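GH62 hydrolase (Scytalidium thermophilum, PDB 4PVA) probably removes L-arabinofuranosyl side groups from arabinoxylan as a family GH62 alpha-L-arabinofuranosidase, contributing to the breakdown of lignocellulose. Local coordinates at residues K46-V51 and Q316-G321; A223-R228 and H295-R300. One frame throughout, in Å; residues are numbered along the deposited sequence. Where two conformers were deposited one is given.

Contact 1. Residues K46-V51 and Q316-G321; sequences KDPTAV and QFLYQG. With PO4 (phosphate ion), chain F.
Polar contacts between K46-V51 and Q316-G321 gather at Q320, whose carboxamide is used at both ends. Its OE1 accepts the backbone N-H of D47, D47 N to Q320 OE1 at 2.8 Å; the N-H...O angle of 134° and a donor somewhat out of the carbonyl plane make this a bent bond. Its NE2, on the other branch of the amide, donates to phosphate O4 at 3.1 Å and also bonds S294. The K46 chain slants across Q320, its CB 3.1 Å from Q320 OE1, and a bend at chi3 (75°) brings NZ to 2.7 Å from phosphate O3. Y69 is a second partner of that ammonium, and H295, R251 and Y330 complete the grip on the anion. A leucine in place of Q320 would probably leave D47 N without this acceptor and the phosphate short of one donor.

Van der Waals contacts follow. P48 CG sits over the L318 carbonyl, 3.5 Å from its O. In the conformer given, L318 CD2 lies 3.7 Å from P48 CB and also reaches A50 CB.

The segment axes run antiparallel at 170°, 5.9 Å apart, yet no backbone-to-backbone hydrogen bond joins them. This is side-chain packing between strands of different sheets near the fold centre, consistent with the five-bladed beta-propeller of GH62 enzymes, with a bound phosphate, probably from the crystallisation liquor, at one end.

Contact 2. Residues A223-R228 and H295-R300; sequences AACIYR and HGEVIR. With PO4 (phosphate ion), chain E; PO4 (phosphate ion), chain F.
The Y227 ring points its hydroxyl at the backbone of 295-300, its CG set anti to the carbonyl carbon. There OH accepts the N-H of V298, with V298 N to Y227 OH at 3.0 Å and an N-H...O angle of 157°. The same hydroxyl donates to a water lying in the ring plane, 2.6 Å from Y227 OH. That water also donates to E297 OE1 and V298 O and accepts from R300 NE, so four protein atoms fix it. V298 crosses the ring obliquely, CG2 lying 3.7 Å from Y227 CZ, and R300 lies across at about a right angle, its CD at the ring edge. Its guanidinium is turned 34° from the ring and meets E297 OE1 within its own plane (R300 NH2 to E297 OE1 3.1 Å), a salt bridge; V105 and T49 are further partners of R300 and E297 respectively.

The two strands run nearly parallel, 11° between axes 8.2 Å apart, too far for direct pairing: they belong to separate sheets and lie side by side, as expected for inner strands of neighbouring blades in the GH62 beta-propeller. A second water spans the gap, donating to A223 O and G296 O, and C225 SG lies 3.5 Å from G296 O.

At the other end A223 CB sits over one face of the H295 imidazole, 3.6 Å from CD2, in a CH-pi contact. In the ring plane, H295 ND1 donates to phosphate O4 at 2.8 Å, nearly straight.

Overall arrangement
From the N terminus, strand 26-28 comes first and joins the sheet that the end of the chain completes; strand 44-53 follows and supplies one side of contact 1. The chain then builds further antiparallel sheets before strand 222-229 opens contact 2, which closes at 295-300 after 66 residues. Later 316-321 returns to 46-51 and closes the loop of 264 residues, so contact 2 lies within the span of contact 1. The two centres are about 9 Å apart. Strands 296-298 and 316-321 are neighbours, so one sheet is tied to strand 44-53 through contact 1 and to strand 222-229 through contact 2. A probable hydrogen bond, T49 OG1 to E297 OE1 at 2.7 Å, links the contacts, and both reach one phosphate.

Contact 1. Residues K46-V51 and Q316-G321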
loop_
_atom_site.group_PDB
_atom_site.type_symbol
_atom_site.label_atom_id
_atom_site.label_comp_id
_atom_site.label_asym_id
_atom_site.label_seq_id
_atom_site.Cartn_x
_atom_site.Cartn_y
_atom_site.Cartn_z
ATOM N N LYS A 46 -9.342 -2.903 5.988
ATOM C CA LYS A 46 -8.905 -2.146 4.841
ATOM C C LYS A 46 -7.396 -2.122 4.661
ATOM O O LYS A 46 -6.629 -2.344 5.590
ATOM C CB LYS A 46 -9.372 -0.700 4.951
ATOM C CG LYS A 46 -10.877 -0.549 4.941
ATOM C CD LYS A 46 -11.323 0.899 4.897
ATOM C CE LYS A 46 -11.138 1.521 3.534
ATOM N NZ LYS A 46 -11.598 2.920 3.538
ATOM N N ASP A 47 -6.990 -1.827 3.434
ATOM C CA ASP A 47 -5.652 -1.356 3.091
ATOM C C ASP A 47 -4.534 -2.163 3.734
ATOM O O ASP A 47 -3.797 -1.677 4.586
ATOM C CB ASP A 47 -5.524 0.156 3.269
ATOM C CG ASP A 47 -5.745 0.658 4.643
ATOM O OD1 ASP A 47 -5.077 0.155 5.591
ATOM O OD2 ASP A 47 -6.551 1.636 4.807
ATOM N N PRO A 48 -4.356 -3.416 3.287
ATOM C CA PRO A 48 -3.358 -4.281 3.924
ATOM C C PRO A 48 -1.941 -4.046 3.424
ATOM O O PRO A 48 -1.720 -3.677 2.264
ATOM C CB PRO A 48 -3.836 -5.675 3.512
ATOM C CG PRO A 48 -4.423 -5.451 2.162
ATOM C CD PRO A 48 -5.120 -4.128 2.256
ATOM N N THR A 49 -0.980 -4.307 4.288
ATOM C CA THR A 49 0.430 -4.474 3.913
ATOM C C THR A 49 0.854 -5.806 4.522
ATOM O O THR A 49 0.368 -6.161 5.605
ATOM C CB THR A 49 1.304 -3.293 4.405
ATOM O OG1 THR A 49 2.654 -3.529 4.015
ATOM C CG2 THR A 49 1.252 -3.128 5.918
ATOM N N ALA A 50 1.707 -6.557 3.831
ATOM C CA ALA A 50 1.999 -7.913 4.281
ATOM C C ALA A 50 3.348 -8.393 3.806
ATOM O O ALA A 50 3.788 -8.090 2.684
ATOM C CB ALA A 50 0.938 -8.868 3.770
ATOM N N VAL A 51 3.968 -9.215 4.661
ATOM C CA VAL A 51 5.172 -9.946 4.345
ATOM C C VAL A 51 4.995 -11.407 4.718
ATOM O O VAL A 51 4.163 -11.725 5.563
ATOM C CB VAL A 51 6.413 -9.344 5.041
ATOM C CG1 VAL A 51 6.725 -7.947 4.499
ATOM C CG2 VAL A 51 6.226 -9.303 6.562
ATOM N N GLN A 316 1.269 -12.408 -5.242
ATOM C CA GLN A 316 0.070 -12.443 -4.422
ATOM C C GLN A 316 -0.195 -11.051 -3.912
ATOM O O GLN A 316 0.673 -10.462 -3.283
ATOM C CB GLN A 316 0.225 -13.429 -3.297
ATOM C CG GLN A 316 0.100 -14.811 -3.911
ATOM C CD GLN A 316 0.137 -15.927 -2.923
ATOM O OE1 GLN A 316 0.919 -15.901 -1.922
ATOM N NE2 GLN A 316 -0.716 -16.983 -3.199
ATOM N N PHE A 317 -1.344 -10.518 -4.225
ATOM C CA PHE A 317 -1.707 -9.121 -3.953
ATOM C C PHE A 317 -2.925 -9.191 -3.031
ATOM O O PHE A 317 -4.015 -9.649 -3.411
ATOM C CB PHE A 317 -1.966 -8.407 -5.282
ATOM C CG PHE A 317 -2.254 -6.927 -5.202
ATOM C CD1 PHE A 317 -1.217 -6.008 -5.150
ATOM C CD2 PHE A 317 -3.544 -6.418 -5.386
ATOM C CE1 PHE A 317 -1.437 -4.658 -5.226
ATOM C CE2 PHE A 317 -3.776 -5.045 -5.471
ATOM C CZ PHE A 317 -2.714 -4.164 -5.361
ATOM N N LEU A 318 -2.743 -8.755 -1.792
ATOM C CA LEU A 318 -3.804 -8.690 -0.819
ATOM C C LEU A 318 -4.492 -7.333 -1.014
ATOM O O LEU A 318 -3.807 -6.310 -1.136
ATOM C CB LEU A 318 -3.155 -8.826 0.553
ATOM C CG LEU A 318 -3.984 -9.244 1.740
ATOM C CD1 LEU A 318 -4.594 -10.610 1.555
ATOM C CD2 LEU A 318 -3.116 -9.239 2.981
ATOM N N TYR A 319 -5.800 -7.299 -1.066
ATOM C CA TYR A 319 -6.548 -6.103 -1.414
ATOM C C TYR A 319 -7.824 -5.977 -0.616
ATOM O O TYR A 319 -8.248 -6.923 0.068
ATOM C CB TYR A 319 -6.838 -6.067 -2.933
ATOM C CG TYR A 319 -7.900 -7.093 -3.375
ATOM C CD1 TYR A 319 -7.580 -8.414 -3.638
ATOM C CD2 TYR A 319 -9.199 -6.698 -3.511
ATOM C CE1 TYR A 319 -8.561 -9.303 -4.011
ATOM C CE2 TYR A 319 -10.207 -7.566 -3.884
ATOM C CZ TYR A 319 -9.870 -8.888 -4.138
ATOM O OH TYR A 319 -10.897 -9.716 -4.585
ATOM N N GLN A 320 -8.440 -4.790 -0.636
ATOM C CA GLN A 320 -9.746 -4.583 -0.038
ATOM C C GLN A 320 -10.816 -4.607 -1.132
ATOM O O GLN A 320 -10.676 -4.009 -2.184
ATOM C CB GLN A 320 -9.808 -3.308 0.790
ATOM C CG GLN A 320 -9.730 -2.004 -0.023
ATOM C CD GLN A 320 -9.541 -0.743 0.788
ATOM O OE1 GLN A 320 -9.039 -0.782 1.901
ATOM N NE2 GLN A 320 -9.941 0.382 0.233
ATOM N N GLY A 321 -11.891 -5.353 -0.848
ATOM C CA GLY A 321 -13.053 -5.428 -1.732
ATOM C C GLY A 321 -14.308 -5.210 -0.930
ATOM O O GLY A 321 -14.295 -5.211 0.310
HETATM P P PO4 F . -9.614 4.022 0.582
HETATM O O1 PO4 F . -9.880 3.515 -0.855
HETATM O O2 PO4 F . -8.967 5.421 0.483
HETATM O O3 PO4 F . -10.963 4.196 1.239
HETATM O O4 PO4 F . -8.750 3.077 1.273
#

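Contact 2. Residues A223-R228 and H295-R300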
loop_
_atom_site.group_PDB
_atom_site.type_symbol
_atom_site.label_atom_id
_atom_site.label_comp_id
_atom_site.label_asym_id
_atom_site.label_seq_id
_atom_site.Cartn_x
_atom_site.Cartn_y
_atom_site.Cartn_z
ATOM N N ALA A 223 -3.262 5.434 -3.340
ATOM C CA ALA A 223 -2.846 4.060 -3.051
ATOM C C ALA A 223 -1.697 3.623 -3.944
ATOM O O ALA A 223 -1.638 2.476 -4.417
ATOM C CB ALA A 223 -4.035 3.109 -3.117
ATOM N N ALA A 224 -0.726 4.492 -4.145
ATOM C CA ALA A 224 0.424 4.142 -4.951
ATOM C C ALA A 224 1.274 3.060 -4.282
ATOM O O ALA A 224 1.438 2.987 -3.055
ATOM C CB ALA A 224 1.279 5.357 -5.206
ATOM N N CYS A 225 1.858 2.241 -5.139
ATOM C CA CYS A 225 2.900 1.274 -4.785
ATOM C C CYS A 225 4.010 1.433 -5.783
ATOM O O CYS A 225 3.742 1.494 -6.970
ATOM C CB CYS A 225 2.407 -0.184 -4.903
ATOM S SG CYS A 225 0.925 -0.638 -3.999
ATOM N N ILE A 226 5.256 1.477 -5.322
ATOM C CA ILE A 226 6.425 1.464 -6.192
ATOM C C ILE A 226 7.312 0.316 -5.765
ATOM O O ILE A 226 7.786 0.268 -4.625
ATOM C CB ILE A 226 7.220 2.788 -6.176
ATOM C CG1 ILE A 226 6.405 4.007 -6.679
ATOM C CG2 ILE A 226 8.465 2.629 -7.014
ATOM C CD1 ILE A 226 5.297 4.506 -5.790
ATOM N N TYR A 227 7.543 -0.604 -6.691
ATOM C CA TYR A 227 8.323 -1.837 -6.460
ATOM C C TYR A 227 9.510 -1.916 -7.394
ATOM O O TYR A 227 9.435 -1.524 -8.556
ATOM C CB TYR A 227 7.468 -3.059 -6.700
ATOM C CG TYR A 227 6.304 -3.227 -5.776
ATOM C CD1 TYR A 227 6.503 -3.574 -4.450
ATOM C CD2 TYR A 227 5.002 -3.090 -6.202
ATOM C CE1 TYR A 227 5.449 -3.756 -3.594
ATOM C CE2 TYR A 227 3.944 -3.280 -5.348
ATOM C CZ TYR A 227 4.166 -3.605 -4.041
ATOM O OH TYR A 227 3.096 -3.794 -3.190
ATOM N N ARG A 228 10.601 -2.475 -6.885
ATOM C CA ARG A 228 11.705 -2.915 -7.730
ATOM C C ARG A 228 11.439 -4.315 -8.253
ATOM O O ARG A 228 10.982 -5.172 -7.520
ATOM C CB ARG A 228 12.973 -2.963 -6.886
ATOM C CG ARG A 228 14.177 -3.667 -7.526
ATOM C CD ARG A 228 14.690 -2.899 -8.705
ATOM N NE ARG A 228 15.556 -3.713 -9.591
ATOM C CZ ARG A 228 16.861 -3.854 -9.437
ATOM N NH1 ARG A 228 17.491 -3.340 -8.408
ATOM N NH2 ARG A 228 17.520 -4.586 -10.332
ATOM N N HIS A 295 -6.765 -0.586 -2.986
ATOM C CA HIS A 295 -5.812 -0.317 -1.928
ATOM C C HIS A 295 -5.046 -1.534 -1.493
ATOM O O HIS A 295 -4.869 -1.785 -0.303
ATOM C CB HIS A 295 -6.488 0.362 -0.719
ATOM C CG HIS A 295 -5.602 1.342 -0.010
ATOM N ND1 HIS A 295 -6.098 2.401 0.722
ATOM C CD2 HIS A 295 -4.261 1.427 0.073
ATOM C CE1 HIS A 295 -5.083 3.097 1.218
ATOM N NE2 HIS A 295 -3.961 2.534 0.824
ATOM N N GLY A 296 -4.462 -2.241 -2.433
ATOM C CA GLY A 296 -3.802 -3.505 -2.163
ATOM C C GLY A 296 -2.287 -3.393 -2.123
ATOM O O GLY A 296 -1.684 -2.361 -2.469
ATOM N N GLU A 297 -1.651 -4.481 -1.712
ATOM C CA GLU A 297 -0.212 -4.588 -1.694
ATOM C C GLU A 297 0.200 -5.992 -2.027
ATOM O O GLU A 297 -0.446 -6.991 -1.621
ATOM C CB GLU A 297 0.371 -4.244 -0.311
ATOM C CG GLU A 297 0.888 -2.822 -0.181
ATOM C CD GLU A 297 1.773 -2.633 1.049
ATOM O OE1 GLU A 297 2.639 -3.515 1.283
ATOM O OE2 GLU A 297 1.655 -1.599 1.732
ATOM N N VAL A 298 1.322 -6.126 -2.698
ATOM C CA VAL A 298 1.963 -7.423 -2.921
ATOM C C VAL A 298 2.503 -7.983 -1.608
ATOM O O VAL A 298 3.167 -7.260 -0.826
ATOM C CB VAL A 298 3.126 -7.270 -3.942
ATOM C CG1 VAL A 298 3.873 -8.583 -4.123
ATOM C CG2 VAL A 298 2.599 -6.747 -5.258
ATOM N N ILE A 299 2.281 -9.248 -1.355
ATOM C CA ILE A 299 2.873 -9.920 -0.202
ATOM C C ILE A 299 4.338 -10.157 -0.498
ATOM O O ILE A 299 4.692 -10.877 -1.435
ATOM C CB ILE A 299 2.172 -11.248 0.106
ATOM C CG1 ILE A 299 0.671 -11.060 0.315
ATOM C CG2 ILE A 299 2.785 -11.871 1.365
ATOM C CD1 ILE A 299 -0.080 -12.353 0.546
ATOM N N ARG A 300 5.210 -9.560 0.295
ATOM C CA ARG A 300 6.637 -9.599 0.004
ATOM C C ARG A 300 7.380 -10.658 0.844
ATOM O O ARG A 300 7.198 -10.759 2.050
ATOM C CB ARG A 300 7.237 -8.215 0.219
ATOM C CG ARG A 300 6.928 -7.272 -0.917
ATOM C CD ARG A 300 7.282 -5.836 -0.566
ATOM N NE ARG A 300 6.279 -5.211 0.302
ATOM C CZ ARG A 300 6.440 -4.867 1.587
ATOM N NH1 ARG A 300 7.630 -4.959 2.192
ATOM N NH2 ARG A 300 5.418 -4.350 2.229
HETATM P P PO4 E . 20.933 -4.581 -9.199
HETATM O O1 PO4 E . 21.353 -3.674 -10.314
HETATM O O2 PO4 E . 20.250 -3.598 -8.285
HETATM O O3 PO4 E . 20.010 -5.640 -9.736
HETATM O O4 PO4 E . 22.068 -5.267 -8.498
HETATM P P PO4 F . -9.614 4.022 0.582
HETATM O O1 PO4 F . -9.880 3.515 -0.855
HETATM O O2 PO4 F . -8.967 5.421 0.483
HETATM O O3 PO4 F . -10.963 4.196 1.239
HETATM O O4 PO4 F . -8.750 3.077 1.273
HETATM O O HOH W 1 -2.353 0.289 -2.618
HETATM O O HOH W 2 3.763 -4.683 -0.786
#